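Local coordinates for fusolin (Unidentified entomopoxvirus, PDB 4YN2), which forms the crystalline spindles of an entomopoxvirus that enhance its virulence, probably by acting on chitin as a lytic polysaccharide monooxygenase-like protein, at residues P22-D26 / Y37-Y41; P117-S123 / D227-N233; Y147-K153 / N167-N173. All coordinates share one frame; numbering follows the deposited sequence.

Interaction 1: P22-D26 / Y37-Y41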
loop_
_atom_site.group_PDB
_atom_site.type_symbol
_atom_site.label_atom_id
_atom_site.label_comp_id
_atom_site.label_asym_id
_atom_site.label_seq_id
_atom_site.Cartn_x
_atom_site.Cartn_y
_atom_site.Cartn_z
ATOM N N PRO A 22 -1.172 -0.189 -24.664
ATOM C CA PRO A 22 0.094 -0.359 -25.392
ATOM C C PRO A 22 1.138 -1.062 -24.519
ATOM O O PRO A 22 1.111 -0.967 -23.285
ATOM C CB PRO A 22 0.489 1.078 -25.750
ATOM C CG PRO A 22 -0.170 1.926 -24.741
ATOM C CD PRO A 22 -1.460 1.233 -24.420
ATOM N N THR A 23 2.041 -1.791 -25.163
ATOM C CA THR A 23 3.013 -2.635 -24.469
ATOM C C THR A 23 4.149 -1.869 -23.760
ATOM O O THR A 23 4.889 -2.497 -23.016
ATOM C CB THR A 23 3.590 -3.657 -25.422
ATOM O OG1 THR A 23 4.221 -2.959 -26.486
ATOM C CG2 THR A 23 2.533 -4.618 -25.947
ATOM N N ASN A 24 4.259 -0.549 -23.928
ATOM C CA ASN A 24 5.252 0.250 -23.211
ATOM C C ASN A 24 4.693 0.761 -21.853
ATOM O O ASN A 24 5.387 1.505 -21.168
ATOM C CB ASN A 24 5.727 1.432 -24.077
ATOM C CG ASN A 24 4.661 2.445 -24.406
ATOM O OD1 ASN A 24 3.461 2.228 -24.181
ATOM N ND2 ASN A 24 5.079 3.579 -24.943
ATOM N N GLY A 25 3.448 0.395 -21.505
ATOM C CA GLY A 25 2.818 0.807 -20.257
ATOM C C GLY A 25 2.094 2.135 -20.288
ATOM O O GLY A 25 1.560 2.534 -19.253
ATOM N N ASP A 26 1.995 2.808 -21.467
ATOM C CA ASP A 26 1.344 4.121 -21.570
ATOM C C ASP A 26 -0.189 4.099 -21.380
ATOM O O ASP A 26 -0.776 5.172 -21.217
ATOM C CB ASP A 26 1.702 4.832 -22.894
ATOM C CG ASP A 26 3.120 5.391 -22.923
ATOM O OD1 ASP A 26 3.788 5.379 -21.864
ATOM O OD2 ASP A 26 3.568 5.817 -24.008
ATOM N N TYR A 37 5.768 -0.692 -13.942
ATOM C CA TYR A 37 5.827 -1.405 -15.214
ATOM C C TYR A 37 7.100 -1.003 -15.965
ATOM O O TYR A 37 7.883 -1.864 -16.375
ATOM C CB TYR A 37 4.579 -1.079 -16.047
ATOM C CG TYR A 37 4.492 -1.830 -17.352
ATOM C CD1 TYR A 37 5.147 -1.370 -18.490
ATOM C CD2 TYR A 37 3.711 -2.974 -17.470
ATOM C CE1 TYR A 37 5.094 -2.077 -19.690
ATOM C CE2 TYR A 37 3.641 -3.683 -18.666
ATOM C CZ TYR A 37 4.310 -3.217 -19.783
ATOM O OH TYR A 37 4.195 -3.907 -20.964
ATOM N N GLN A 38 7.314 0.307 -16.104
ATOM C CA GLN A 38 8.431 0.839 -16.875
ATOM C C GLN A 38 9.785 0.559 -16.229
ATOM O O GLN A 38 10.754 0.378 -16.959
ATOM C CB GLN A 38 8.228 2.325 -17.176
ATOM C CG GLN A 38 7.045 2.475 -18.153
ATOM C CD GLN A 38 6.641 3.889 -18.465
ATOM O OE1 GLN A 38 7.068 4.836 -17.817
ATOM N NE2 GLN A 38 5.775 4.059 -19.468
ATOM N N TYR A 39 9.848 0.436 -14.899
ATOM C CA TYR A 39 11.066 0.060 -14.175
ATOM C C TYR A 39 11.561 -1.345 -14.598
ATOM O O TYR A 39 12.729 -1.520 -14.935
ATOM C CB TYR A 39 10.763 0.063 -12.669
ATOM C CG TYR A 39 11.932 -0.314 -11.797
ATOM C CD1 TYR A 39 12.784 0.657 -11.289
ATOM C CD2 TYR A 39 12.150 -1.632 -11.424
ATOM C CE1 TYR A 39 13.843 0.325 -10.453
ATOM C CE2 TYR A 39 13.211 -1.980 -10.593
ATOM C CZ TYR A 39 14.058 -0.997 -10.110
ATOM O OH TYR A 39 15.089 -1.345 -9.276
ATOM N N VAL A 40 10.670 -2.337 -14.558
ATOM C CA VAL A 40 11.007 -3.718 -14.939
ATOM C C VAL A 40 11.259 -3.787 -16.464
ATOM O O VAL A 40 12.194 -4.460 -16.896
ATOM C CB VAL A 40 9.918 -4.724 -14.491
ATOM C CG1 VAL A 40 10.182 -6.121 -15.065
ATOM C CG2 VAL A 40 9.851 -4.787 -12.969
ATOM N N TYR A 41 10.421 -3.111 -17.260
ATOM C CA TYR A 41 10.577 -3.055 -18.726
ATOM C C TYR A 41 11.984 -2.539 -19.096
ATOM O O TYR A 41 12.729 -3.228 -19.794
ATOM C CB TYR A 41 9.505 -2.124 -19.320
ATOM C CG TYR A 41 9.437 -2.058 -20.829
ATOM C CD1 TYR A 41 10.333 -1.272 -21.552
ATOM C CD2 TYR A 41 8.385 -2.638 -21.522
ATOM C CE1 TYR A 41 10.218 -1.125 -22.933
ATOM C CE2 TYR A 41 8.252 -2.486 -22.900
ATOM C CZ TYR A 41 9.157 -1.713 -23.602
ATOM O OH TYR A 41 9.015 -1.598 -24.969
HETATM O O HOH W 1 6.611 -1.703 -26.357
#
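Tyr37 and Gln38, neighbours on helix 31-48, each hold a backbone carbonyl of the loop that precedes their own helix, a small example of a helix meeting an adjoining turn through its side chains. The hydrogen bonds come first. Tyr37 gives its phenolic proton to Thr23, with OH 2.6 Å from Thr23 O; the hydroxyl comes from above the carbonyl plane, and the oxygen lies at the edge of the ring. With CG anti to the backbone N (chi1 -176°), the ring runs directly from the helix toward the loop and brings OH to the carbonyl. One residue on, the extended side chain of Gln38 brings NE2 to 3.1 Å from Asn24 O. This bond is nearly straight at 162°, and the acceptor lies close to the plane of the amide. A water joins the two segments as well, 2.7 Å from Thr23 OG1 and 2.8 Å from Tyr41 OH.

Ring contacts accompany these bonds. Gly25 CA sits 4.0 Å from the centroid of the Tyr37 ring in an off-centre CH-pi contact; the residue has no side chain to hold the ring off, and its backbone comes close to Tyr37 CD1 and CE1. One turn along the helix, a ring carbon meets a carbonyl oxygen, Tyr41 CE2 lying 3.4 Å from Thr23 O, while helix 51-63 touches both tyrosines through Ala58 for Tyr37 and Ile55 for Tyr41.

Within the loop, Pro22 to Gly25 form a type I beta turn, overlapped by an Asx turn in which Asn24 OD1 accepts from Asp26 N at 3.1 Å. The turn is braced by its own bonds, while across to the helix the direct hydrogen bonds run from a phenol and an amide to two successive carbonyls, with no backbone pairing between the segments.

Interaction 2: P117-S123 / D227-N233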
loop_
_atom_site.group_PDB
_atom_site.type_symbol
_atom_site.label_atom_id
_atom_site.label_comp_id
_atom_site.label_asym_id
_atom_site.label_seq_id
_atom_site.Cartn_x
_atom_site.Cartn_y
_atom_site.Cartn_z
ATOM N N PRO A 117 -3.074 5.346 -1.796
ATOM C CA PRO A 117 -3.547 4.530 -0.674
ATOM C C PRO A 117 -5.045 4.366 -0.604
ATOM O O PRO A 117 -5.790 5.182 -1.130
ATOM C CB PRO A 117 -3.093 5.342 0.538
ATOM C CG PRO A 117 -3.242 6.790 0.068
ATOM C CD PRO A 117 -3.005 6.777 -1.428
ATOM N N THR A 118 -5.487 3.377 0.167
ATOM C CA THR A 118 -6.890 3.286 0.548
ATOM C C THR A 118 -7.004 4.241 1.729
ATOM O O THR A 118 -6.274 4.068 2.707
ATOM C CB THR A 118 -7.318 1.878 0.881
ATOM O OG1 THR A 118 -7.321 1.117 -0.318
ATOM C CG2 THR A 118 -8.721 1.835 1.500
ATOM N N VAL A 119 -7.861 5.260 1.634
ATOM C CA VAL A 119 -7.995 6.255 2.695
ATOM C C VAL A 119 -9.090 5.826 3.669
ATOM O O VAL A 119 -10.256 5.772 3.303
ATOM C CB VAL A 119 -8.251 7.654 2.097
ATOM C CG1 VAL A 119 -8.383 8.700 3.192
ATOM C CG2 VAL A 119 -7.136 8.033 1.134
ATOM N N ILE A 120 -8.702 5.530 4.910
ATOM C CA ILE A 120 -9.603 5.074 5.957
ATOM C C ILE A 120 -10.098 6.266 6.786
ATOM O O ILE A 120 -9.290 6.898 7.463
ATOM C CB ILE A 120 -8.885 4.040 6.869
ATOM C CG1 ILE A 120 -8.339 2.852 6.046
ATOM C CG2 ILE A 120 -9.838 3.542 7.959
ATOM C CD1 ILE A 120 -7.224 2.103 6.748
ATOM N N PRO A 121 -11.411 6.542 6.836
ATOM C CA PRO A 121 -11.881 7.646 7.683
ATOM C C PRO A 121 -11.896 7.279 9.165
ATOM O O PRO A 121 -12.251 6.157 9.533
ATOM C CB PRO A 121 -13.299 7.896 7.169
ATOM C CG PRO A 121 -13.754 6.557 6.721
ATOM C CD PRO A 121 -12.535 5.907 6.117
ATOM N N LEU A 122 -11.493 8.226 10.011
ATOM C CA LEU A 122 -11.554 8.047 11.462
ATOM C C LEU A 122 -12.952 8.434 11.945
ATOM O O LEU A 122 -13.492 9.448 11.500
ATOM C CB LEU A 122 -10.496 8.901 12.193
ATOM C CG LEU A 122 -9.210 8.176 12.542
ATOM C CD1 LEU A 122 -8.528 7.662 11.315
ATOM C CD2 LEU A 122 -8.288 9.069 13.318
ATOM N N SER A 123 -13.513 7.658 12.878
ATOM C CA SER A 123 -14.799 7.971 13.498
ATOM C C SER A 123 -14.572 9.074 14.536
ATOM O O SER A 123 -15.337 10.035 14.611
ATOM C CB SER A 123 -15.398 6.726 14.147
ATOM O OG SER A 123 -16.761 6.938 14.482
ATOM N N ASP A 227 -1.213 -0.210 0.621
ATOM C CA ASP A 227 -1.041 1.207 0.916
ATOM C C ASP A 227 -2.285 1.768 1.603
ATOM O O ASP A 227 -3.396 1.598 1.100
ATOM C CB ASP A 227 -0.741 1.971 -0.372
ATOM C CG ASP A 227 0.571 1.539 -0.990
ATOM O OD1 ASP A 227 1.621 1.725 -0.340
ATOM O OD2 ASP A 227 0.544 0.939 -2.084
ATOM N N ILE A 228 -2.101 2.399 2.775
ATOM C CA ILE A 228 -3.209 2.972 3.540
ATOM C C ILE A 228 -2.876 4.368 4.055
ATOM O O ILE A 228 -1.710 4.721 4.243
ATOM C CB ILE A 228 -3.639 2.050 4.715
ATOM C CG1 ILE A 228 -2.517 1.877 5.776
ATOM C CG2 ILE A 228 -4.117 0.704 4.191
ATOM C CD1 ILE A 228 -2.992 1.340 7.111
ATOM N N ASN A 229 -3.922 5.161 4.264
ATOM C CA ASN A 229 -3.816 6.477 4.874
ATOM C C ASN A 229 -5.061 6.692 5.721
ATOM O O ASN A 229 -6.029 5.941 5.599
ATOM C CB ASN A 229 -3.618 7.599 3.845
ATOM C CG ASN A 229 -2.893 8.813 4.386
ATOM O OD1 ASN A 229 -2.687 8.969 5.598
ATOM N ND2 ASN A 229 -2.525 9.725 3.505
ATOM N N PHE A 230 -5.010 7.669 6.611
ATOM C CA PHE A 230 -6.078 7.961 7.549
ATOM C C PHE A 230 -6.626 9.363 7.333
ATOM O O PHE A 230 -5.853 10.312 7.207
ATOM C CB PHE A 230 -5.534 7.812 8.962
ATOM C CG PHE A 230 -4.973 6.434 9.217
ATOM C CD1 PHE A 230 -5.784 5.419 9.703
ATOM C CD2 PHE A 230 -3.680 6.114 8.834
ATOM C CE1 PHE A 230 -5.274 4.135 9.905
ATOM C CE2 PHE A 230 -3.182 4.821 9.013
ATOM C CZ PHE A 230 -3.979 3.850 9.556
ATOM N N ASP A 231 -7.954 9.482 7.265
ATOM C CA ASP A 231 -8.643 10.756 7.088
ATOM C C ASP A 231 -9.117 11.242 8.452
ATOM O O ASP A 231 -10.049 10.671 9.020
ATOM C CB ASP A 231 -9.839 10.604 6.120
ATOM C CG ASP A 231 -10.168 11.838 5.301
ATOM O OD1 ASP A 231 -9.754 12.943 5.701
ATOM O OD2 ASP A 231 -10.909 11.707 4.303
ATOM N N TYR A 232 -8.424 12.227 9.008
ATOM C CA TYR A 232 -8.803 12.812 10.294
ATOM C C TYR A 232 -10.004 13.731 10.126
ATOM O O TYR A 232 -10.227 14.270 9.050
ATOM C CB TYR A 232 -7.635 13.588 10.915
ATOM C CG TYR A 232 -6.723 12.691 11.708
ATOM C CD1 TYR A 232 -5.834 11.835 11.071
ATOM C CD2 TYR A 232 -6.829 12.608 13.088
ATOM C CE1 TYR A 232 -5.032 10.958 11.796
ATOM C CE2 TYR A 232 -6.038 11.734 13.822
ATOM C CZ TYR A 232 -5.152 10.897 13.171
ATOM O OH TYR A 232 -4.321 10.071 13.890
ATOM N N ASN A 233 -10.770 13.910 11.198
ATOM C CA ASN A 233 -11.911 14.824 11.202
ATOM C C ASN A 233 -11.410 16.250 11.423
ATOM O O ASN A 233 -10.535 16.453 12.263
ATOM C CB ASN A 233 -12.886 14.439 12.307
ATOM C CG ASN A 233 -13.417 13.040 12.153
ATOM O OD1 ASN A 233 -14.205 12.756 11.249
ATOM N ND2 ASN A 233 -12.938 12.117 12.974
HETATM O O HOH W 2 -5.006 -0.062 -0.375
HETATM O O HOH W 3 -12.614 11.452 9.265
#
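Leu122 divides its two methyl branches between two aromatic residues of the facing segment. CD2 lies over one face of the Tyr232 ring, 3.7 Å from its centroid and offset toward the rim, a CH-pi contact in which the two side chains run side by side. CD1 turns instead to Phe230, meeting the ring at its edge and Phe230 CB at 3.8 Å. Ile120 continues this apolar face: with CG1 beside the backbone N (chi1 -56°), its CD1 slants across Ile228, 4.1 Å from Ile228 CB, and also approaches the Phe230 ring. Beyond the pair, Ile120 packs on Val130 and Leu132, and Phe230 on Ile199, so this face looks toward the other beta sheet of the molecule. Such facing sheets make up the beta-sandwich core of lytic polysaccharide monooxygenases. Here the short strand 118-121 pairs in parallel with strand 220-231, and the ladder is regular, from Thr118 N to Asp227 O (2.9 Å) through to Leu122 N to Asp231 O (3.0 Å). The other face carries Val119, whose CG1 slants over Asp231 CB at 3.8 Å, and Asn229, which lies alongside Pro117 with both pointing the same way. Past the strands, Asn233 turns its amide back so that ND2 donates to Leu122 O at 3.1 Å, reaching that oxygen from well above the carbonyl plane.

Interaction 3: Y147-K153 / N167-N173. With NAG (2-acetamido-2-deoxy-beta-D-glucopyranose), chain B.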
loop_
_atom_site.group_PDB
_atom_site.type_symbol
_atom_site.label_atom_id
_atom_site.label_comp_id
_atom_site.label_asym_id
_atom_site.label_seq_id
_atom_site.Cartn_x
_atom_site.Cartn_y
_atom_site.Cartn_z
ATOM N N TYR A 147 -2.135 -16.054 8.995
ATOM C CA TYR A 147 -1.903 -14.708 8.509
ATOM C C TYR A 147 -1.133 -13.878 9.499
ATOM O O TYR A 147 -1.469 -13.885 10.672
ATOM C CB TYR A 147 -3.246 -14.010 8.252
ATOM C CG TYR A 147 -3.920 -14.451 6.980
ATOM C CD1 TYR A 147 -4.714 -15.588 6.948
ATOM C CD2 TYR A 147 -3.751 -13.741 5.800
ATOM C CE1 TYR A 147 -5.347 -15.994 5.779
ATOM C CE2 TYR A 147 -4.365 -14.145 4.620
ATOM C CZ TYR A 147 -5.153 -15.279 4.608
ATOM O OH TYR A 147 -5.773 -15.659 3.449
ATOM N N GLU A 148 -0.133 -13.137 9.022
ATOM C CA GLU A 148 0.568 -12.137 9.805
ATOM C C GLU A 148 0.342 -10.826 9.130
ATOM O O GLU A 148 0.365 -10.769 7.896
ATOM C CB GLU A 148 2.068 -12.417 9.928
ATOM C CG GLU A 148 2.409 -13.678 10.697
ATOM C CD GLU A 148 3.876 -14.042 10.634
ATOM O OE1 GLU A 148 4.607 -13.445 9.812
ATOM O OE2 GLU A 148 4.303 -14.923 11.410
ATOM N N VAL A 149 0.106 -9.773 9.909
ATOM C CA VAL A 149 -0.021 -8.426 9.383
ATOM C C VAL A 149 0.989 -7.573 10.097
ATOM O O VAL A 149 1.066 -7.607 11.328
ATOM C CB VAL A 149 -1.439 -7.824 9.498
ATOM C CG1 VAL A 149 -1.517 -6.499 8.754
ATOM C CG2 VAL A 149 -2.489 -8.790 8.963
ATOM N N TYR A 150 1.781 -6.831 9.324
ATOM C CA TYR A 150 2.749 -5.871 9.829
ATOM C C TYR A 150 2.333 -4.524 9.364
ATOM O O TYR A 150 1.616 -4.426 8.377
ATOM C CB TYR A 150 4.181 -6.149 9.338
ATOM C CG TYR A 150 4.699 -7.537 9.615
ATOM C CD1 TYR A 150 4.273 -8.626 8.861
ATOM C CD2 TYR A 150 5.618 -7.769 10.635
ATOM C CE1 TYR A 150 4.748 -9.909 9.111
ATOM C CE2 TYR A 150 6.079 -9.058 10.911
ATOM C CZ TYR A 150 5.628 -10.127 10.154
ATOM O OH TYR A 150 6.083 -11.393 10.421
ATOM N N ILE A 151 2.787 -3.489 10.043
ATOM C CA ILE A 151 2.561 -2.116 9.634
ATOM C C ILE A 151 3.894 -1.409 9.706
ATOM O O ILE A 151 4.708 -1.688 10.591
ATOM C CB ILE A 151 1.458 -1.377 10.449
ATOM C CG1 ILE A 151 1.129 -0.018 9.798
ATOM C CG2 ILE A 151 1.848 -1.207 11.934
ATOM C CD1 ILE A 151 -0.135 0.643 10.315
ATOM N N THR A 152 4.109 -0.472 8.799
ATOM C CA THR A 152 5.314 0.314 8.834
ATOM C C THR A 152 5.371 1.120 10.131
ATOM O O THR A 152 4.339 1.522 10.672
ATOM C CB THR A 152 5.392 1.231 7.630
ATOM O OG1 THR A 152 4.102 1.791 7.384
ATOM C CG2 THR A 152 5.919 0.519 6.391
ATOM N N LYS A 153 6.576 1.383 10.599
ATOM C CA LYS A 153 6.797 2.186 11.805
ATOM C C LYS A 153 6.286 3.625 11.588
ATOM O O LYS A 153 6.156 4.066 10.441
ATOM C CB LYS A 153 8.278 2.168 12.224
ATOM C CG LYS A 153 8.657 0.840 12.856
ATOM C CD LYS A 153 10.096 0.789 13.314
ATOM C CE LYS A 153 10.524 -0.589 13.793
ATOM N NZ LYS A 153 9.980 -0.913 15.134
ATOM N N ASN A 167 11.779 -1.735 9.383
ATOM C CA ASN A 167 10.840 -0.639 9.628
ATOM C C ASN A 167 9.395 -1.150 9.646
ATOM O O ASN A 167 8.462 -0.358 9.494
ATOM C CB ASN A 167 11.035 0.538 8.659
ATOM C CG ASN A 167 10.818 0.250 7.199
ATOM O OD1 ASN A 167 10.288 -0.782 6.805
ATOM N ND2 ASN A 167 11.240 1.160 6.361
ATOM N N LEU A 168 9.213 -2.450 9.938
ATOM C CA LEU A 168 7.908 -3.083 10.076
ATOM C C LEU A 168 7.696 -3.559 11.502
ATOM O O LEU A 168 8.618 -4.093 12.107
ATOM C CB LEU A 168 7.775 -4.291 9.131
ATOM C CG LEU A 168 7.500 -4.013 7.663
ATOM C CD1 LEU A 168 7.479 -5.320 6.897
ATOM C CD2 LEU A 168 6.207 -3.219 7.474
ATOM N N ASP A 169 6.461 -3.419 12.003
ATOM C CA ASP A 169 6.023 -3.868 13.327
ATOM C C ASP A 169 4.924 -4.904 13.170
ATOM O O ASP A 169 3.950 -4.603 12.484
ATOM C CB ASP A 169 5.443 -2.692 14.122
ATOM C CG ASP A 169 6.430 -1.651 14.578
ATOM O OD1 ASP A 169 7.580 -2.019 14.878
ATOM O OD2 ASP A 169 6.032 -0.483 14.706
ATOM N N LEU A 170 5.025 -6.074 13.832
ATOM C CA LEU A 170 3.970 -7.087 13.758
ATOM C C LEU A 170 2.776 -6.628 14.584
ATOM O O LEU A 170 2.960 -6.279 15.746
ATOM C CB LEU A 170 4.485 -8.442 14.263
ATOM C CG LEU A 170 3.480 -9.617 14.271
ATOM C CD1 LEU A 170 3.202 -10.123 12.880
ATOM C CD2 LEU A 170 4.023 -10.747 15.091
ATOM N N ILE A 171 1.570 -6.580 13.991
ATOM C CA ILE A 171 0.352 -6.183 14.722
ATOM C C ILE A 171 -0.690 -7.309 14.762
ATOM O O ILE A 171 -1.668 -7.179 15.489
ATOM C CB ILE A 171 -0.267 -4.879 14.143
ATOM C CG1 ILE A 171 -0.681 -5.025 12.656
ATOM C CG2 ILE A 171 0.724 -3.720 14.336
ATOM C CD1 ILE A 171 -1.570 -3.918 12.130
ATOM N N TYR A 172 -0.513 -8.394 13.991
ATOM C CA TYR A 172 -1.509 -9.455 13.959
ATOM C C TYR A 172 -0.903 -10.774 13.540
ATOM O O TYR A 172 -0.061 -10.813 12.651
ATOM C CB TYR A 172 -2.614 -9.080 12.985
ATOM C CG TYR A 172 -3.827 -9.978 13.006
ATOM C CD1 TYR A 172 -4.841 -9.788 13.938
ATOM C CD2 TYR A 172 -4.008 -10.956 12.036
ATOM C CE1 TYR A 172 -5.996 -10.565 13.919
ATOM C CE2 TYR A 172 -5.133 -11.776 12.037
ATOM C CZ TYR A 172 -6.147 -11.552 12.955
ATOM O OH TYR A 172 -7.282 -12.334 12.904
ATOM N N ASN A 173 -1.309 -11.835 14.208
ATOM C CA ASN A 173 -0.872 -13.177 13.911
ATOM C C ASN A 173 -1.981 -14.151 14.299
ATOM O O ASN A 173 -2.257 -14.328 15.488
ATOM C CB ASN A 173 0.424 -13.489 14.621
ATOM C CG ASN A 173 1.031 -14.771 14.164
ATOM O OD1 ASN A 173 0.565 -15.404 13.213
ATOM N ND2 ASN A 173 2.074 -15.195 14.837
HETATM C C1 NAG B . 2.738 -16.421 14.520
HETATM C C2 NAG B . 4.233 -16.349 14.817
HETATM C C3 NAG B . 4.857 -17.701 14.473
HETATM C C4 NAG B . 4.122 -18.830 15.190
HETATM C C5 NAG B . 2.619 -18.753 14.937
HETATM C C6 NAG B . 1.818 -19.770 15.723
HETATM C C7 NAG B . 5.663 -14.351 14.584
HETATM C C8 NAG B . 6.142 -13.290 13.642
HETATM N N2 NAG B . 4.866 -15.290 14.050
HETATM O O3 NAG B . 6.210 -17.663 14.905
HETATM O O4 NAG B . 4.577 -20.090 14.720
HETATM O O5 NAG B . 2.147 -17.452 15.310
HETATM O O6 NAG B . 2.125 -19.756 17.104
HETATM O O7 NAG B . 5.999 -14.370 15.763
#
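Leu170 lays CD1 over one face of the Tyr150 ring, 3.8 Å from the centroid in a CH-pi contact, while its other methyl, CD2, rests 3.6 Å from NAG C8. With CG anti to the backbone N (chi1 179°), the side chain reaches out so that one methyl serves the ring and the other the sugar. Tyr150 gives its hydroxyl proton to Glu148 OE1 at 2.6 Å, from above the carboxylate plane; Arg211 makes a salt bridge to the same oxygen. Thus steadied, Glu148 offers OE2 to NAG N2 at 2.7 Å in an almost straight bond (170°). On the same face, Asn173 runs beside Glu148 and is joined through ND2 to NAG C1. At the far end, Lys153 NZ meets Asp169 OD1 at 2.7 Å on its syn side, a salt bridge between side chains crossing at about a right angle. The backbones pair antiparallel, but Ile171 and Tyr172 both face Val149, whose O accepts from Ile171 N (2.9 Å) and Tyr172 N (3.2 Å), and the register shifts by one. The result is a classic beta bulge beside an N-glycosylation site, where the glycan's first sugar packs onto the strands that bear it.

Interactions 2 and 3 belong to one mixed sheet: their centres are 18 Å apart, their nearest atoms about 4 Å, and strand 206-214 bridges them by pairing with both strand 220-231 and strand 145-152. Along the chain, interaction 3 is nested inside the long loop that interaction 2 closes. Interaction 1 stands apart in the helical region, its centre 30 Å from that of interaction 2 and 31 Å from that of interaction 3, on the opposite side of the chain's centre from both. Only interaction 3 meets a ligand, the glycan; the zinc ion is held by His1 and His142, which belong to none of the three contacts.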